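Local coordinates for porin protein associated with imipenem resistance (Acinetobacter baumannii, PDB 4FUV), which forms an eight-stranded beta-barrel in the outer membrane and is associated with imipenem resistance, probably through a role in ornithine and imipenem uptake, at residues S119-N123 / N124-I128. Numbering follows the deposited sequence.
Sequences SFRVN and NQDFI
Arg121 NH1 donates to Asp126 OD1 at 2.8 Å, a hydrogen-bonded salt bridge between residues directly paired across a tight hairpin. The acceptor lies almost in the guanidinium plane, whereas the donor reaches OD1 from above the carboxylate plane, and the two flat groups are inclined by 53°. The other oxygen, OD2, forms a salt bridge with Arg118 NE of the second subunit and accepts a hydrogen bond from Ser119 N of that subunit, so the carboxylate links both chains of the assembly. With CG anti to the backbone N (chi1 -169°) and the chain extended to NE, Arg121 lays one guanidinium face over the peptide following Asn124, whose carbonyl carbon sits above the centre of the group.

On the opposite face of the hairpin, Phe127 CB lies over the Phe120 ring, 3.7 Å from its centroid and 26° off the normal, which defines a CH-pi contact. The rings themselves barely overlap: their planes are nearly parallel but slid apart, with the centroids 5.8 Å apart. Beside them, Val122 CB approaches Phe127 CE1 at 4.1 Å; Ala197 of helix 194-207 packs on Val122 and Phe127, while Phe120 rests against strands 134-144 and 177-187.

Reciprocal backbone bonds join Phe120 with Phe127, and Val122 with Gln125. In the latter pair, Val122 N to Gln125 O is 2.8 Å, while the return bond from Gln125 N meets Val122 O from above the carbonyl plane. Asn123 and Asn124, both with positive phi, complete the connection: a beta hairpin with a two-residue loop, in a type I' turn from Val122 to Gln125.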
ATOM      1  N   SER A 119     -17.156  -6.801   4.119  1.00 26.93           N
ATOM      2  CA  SER A 119     -17.109  -7.085   2.693  1.00 27.43           C
ATOM      3  C   SER A 119     -15.900  -7.946   2.325  1.00 30.68           C
ATOM      4  O   SER A 119     -14.874  -7.939   3.003  1.00 25.38           O
ATOM      5  CB  SER A 119     -17.086  -5.788   1.882  1.00 28.91           C
ATOM      6  OG  SER A 119     -15.938  -5.034   2.194  1.00 31.88           O
ATOM      7  N   PHE A 120     -16.057  -8.694   1.246  1.00 30.63           N
ATOM      8  CA  PHE A 120     -15.019  -9.543   0.703  1.00 29.41           C
ATOM      9  C   PHE A 120     -15.398  -9.758  -0.753  1.00 28.36           C
ATOM     10  O   PHE A 120     -16.553  -9.538  -1.139  1.00 27.94           O
ATOM     11  CB  PHE A 120     -14.943 -10.872   1.465  1.00 34.74           C
ATOM     12  CG  PHE A 120     -16.198 -11.723   1.363  1.00 31.93           C
ATOM     13  CD1 PHE A 120     -17.325 -11.419   2.114  1.00 30.81           C
ATOM     14  CD2 PHE A 120     -16.236 -12.835   0.530  1.00 27.36           C
ATOM     15  CE1 PHE A 120     -18.469 -12.193   2.020  1.00 29.56           C
ATOM     16  CE2 PHE A 120     -17.388 -13.624   0.440  1.00 31.14           C
ATOM     17  CZ  PHE A 120     -18.493 -13.305   1.181  1.00 31.28           C
ATOM     18  N   ARG A 121     -14.438 -10.190  -1.558  1.00 23.86           N
ATOM     19  CA  ARG A 121     -14.620 -10.242  -3.012  1.00 30.35           C
ATOM     20  C   ARG A 121     -14.369 -11.655  -3.519  1.00 35.43           C
ATOM     21  O   ARG A 121     -13.377 -12.280  -3.143  1.00 28.24           O
ATOM     22  CB  ARG A 121     -13.642  -9.272  -3.686  1.00 31.98           C
ATOM     23  CG  ARG A 121     -13.869  -9.009  -5.169  1.00 30.42           C
ATOM     24  CD  ARG A 121     -13.062  -7.757  -5.579  1.00 38.83           C
ATOM     25  NE  ARG A 121     -13.137  -7.441  -7.006  1.00 35.57           N
ATOM     26  CZ  ARG A 121     -14.178  -6.869  -7.604  1.00 48.76           C
ATOM     27  NH1 ARG A 121     -15.269  -6.562  -6.909  1.00 43.36           N
ATOM     28  NH2 ARG A 121     -14.136  -6.612  -8.909  1.00 51.94           N
ATOM     29  N   VAL A 122     -15.274 -12.167  -4.351  1.00 31.04           N
ATOM     30  CA  VAL A 122     -15.114 -13.505  -4.918  1.00 29.59           C
ATOM     31  C   VAL A 122     -15.413 -13.454  -6.412  1.00 26.77           C
ATOM     32  O   VAL A 122     -16.478 -12.981  -6.824  1.00 24.13           O
ATOM     33  CB  VAL A 122     -16.032 -14.550  -4.227  1.00 38.89           C
ATOM     34  CG1 VAL A 122     -15.812 -15.937  -4.826  1.00 34.38           C
ATOM     35  CG2 VAL A 122     -15.774 -14.586  -2.722  1.00 40.19           C
ATOM     36  N   ASN A 123     -14.467 -13.919  -7.226  1.00 30.81           N
ATOM     37  CA  ASN A 123     -14.617 -13.862  -8.685  1.00 30.10           C
ATOM     38  C   ASN A 123     -14.999 -12.457  -9.184  1.00 34.46           C
ATOM     39  O   ASN A 123     -15.900 -12.302 -10.012  1.00 34.38           O
ATOM     40  CB  ASN A 123     -15.658 -14.890  -9.146  1.00 30.55           C
ATOM     41  CG  ASN A 123     -15.653 -15.100 -10.647  1.00 35.32           C
ATOM     42  OD1 ASN A 123     -14.597 -15.215 -11.262  1.00 35.06           O
ATOM     43  ND2 ASN A 123     -16.843 -15.138 -11.247  1.00 37.79           N
ATOM     44  N   ASN A 124     -14.323 -11.437  -8.661  1.00 40.30           N
ATOM     45  CA  ASN A 124     -14.533 -10.046  -9.092  1.00 42.09           C
ATOM     46  C   ASN A 124     -15.918  -9.498  -8.767  1.00 41.73           C
ATOM     47  O   ASN A 124     -16.400  -8.567  -9.415  1.00 43.23           O
ATOM     48  CB  ASN A 124     -14.222  -9.870 -10.587  1.00 46.79           C
ATOM     49  CG  ASN A 124     -12.802 -10.277 -10.930  1.00 48.96           C
ATOM     50  OD1 ASN A 124     -11.881 -10.048 -10.150  1.00 51.23           O
ATOM     51  ND2 ASN A 124     -12.624 -10.907 -12.085  1.00 51.15           N
ATOM     52  N   GLN A 125     -16.554 -10.089  -7.763  1.00 36.19           N
ATOM     53  CA  GLN A 125     -17.834  -9.598  -7.278  1.00 40.19           C
ATOM     54  C   GLN A 125     -17.739  -9.370  -5.777  1.00 32.92           C
ATOM     55  O   GLN A 125     -17.142 -10.174  -5.048  1.00 26.11           O
ATOM     56  CB  GLN A 125     -18.967 -10.571  -7.607  1.00 34.63           C
ATOM     57  CG  GLN A 125     -20.331 -10.080  -7.148  1.00 36.78           C
ATOM     58  CD  GLN A 125     -21.475 -10.990  -7.563  1.00 39.11           C
ATOM     59  OE1 GLN A 125     -21.484 -11.537  -8.667  1.00 43.74           O
ATOM     60  NE2 GLN A 125     -22.464 -11.135  -6.683  1.00 39.32           N
ATOM     61  N   ASP A 126     -18.293  -8.253  -5.326  1.00 29.54           N
ATOM     62  CA  ASP A 126     -18.276  -7.920  -3.909  1.00 32.91           C
ATOM     63  C   ASP A 126     -19.442  -8.582  -3.182  1.00 33.07           C
ATOM     64  O   ASP A 126     -20.558  -8.632  -3.708  1.00 27.00           O
ATOM     65  CB  ASP A 126     -18.342  -6.408  -3.718  1.00 34.44           C
ATOM     66  CG  ASP A 126     -17.102  -5.697  -4.255  1.00 29.15           C
ATOM     67  OD1 ASP A 126     -15.999  -6.277  -4.195  1.00 28.94           O
ATOM     68  OD2 ASP A 126     -17.234  -4.559  -4.733  1.00 37.65           O
ATOM     69  N   PHE A 127     -19.155  -9.081  -1.979  1.00 26.64           N
ATOM     70  CA  PHE A 127     -20.138  -9.684  -1.096  1.00 30.60           C
ATOM     71  C   PHE A 127     -19.938  -9.125   0.307  1.00 28.96           C
ATOM     72  O   PHE A 127     -18.856  -8.662   0.642  1.00 27.17           O
ATOM     73  CB  PHE A 127     -19.970 -11.202  -1.039  1.00 25.38           C
ATOM     74  CG  PHE A 127     -20.326 -11.910  -2.315  1.00 31.41           C
ATOM     75  CD1 PHE A 127     -19.395 -12.038  -3.332  1.00 29.54           C
ATOM     76  CD2 PHE A 127     -21.586 -12.478  -2.482  1.00 26.18           C
ATOM     77  CE1 PHE A 127     -19.714 -12.702  -4.507  1.00 33.31           C
ATOM     78  CE2 PHE A 127     -21.918 -13.141  -3.649  1.00 26.46           C
ATOM     79  CZ  PHE A 127     -20.968 -13.257  -4.670  1.00 28.05           C
ATOM     80  N   ILE A 128     -20.987  -9.173   1.123  1.00 30.12           N
ATOM     81  CA  ILE A 128     -20.874  -8.791   2.524  1.00 31.42           C
ATOM     82  C   ILE A 128     -21.404  -9.924   3.391  1.00 26.76           C
ATOM     83  O   ILE A 128     -22.558 -10.330   3.249  1.00 27.12           O
ATOM     84  CB  ILE A 128     -21.662  -7.498   2.841  1.00 30.52           C
ATOM     85  CG1 ILE A 128     -20.881  -6.266   2.357  1.00 27.39           C
ATOM     86  CG2 ILE A 128     -21.915  -7.385   4.346  1.00 27.14           C
ATOM     87  CD1 ILE A 128     -21.683  -4.954   2.446  1.00 26.92           C
TER
HETATM   88  O   HOH W   1     -17.073  -6.118  -9.471  1.00 65.60           O
HETATM   89  O   HOH W   2     -12.087  -7.354  -9.974  1.00 70.39           O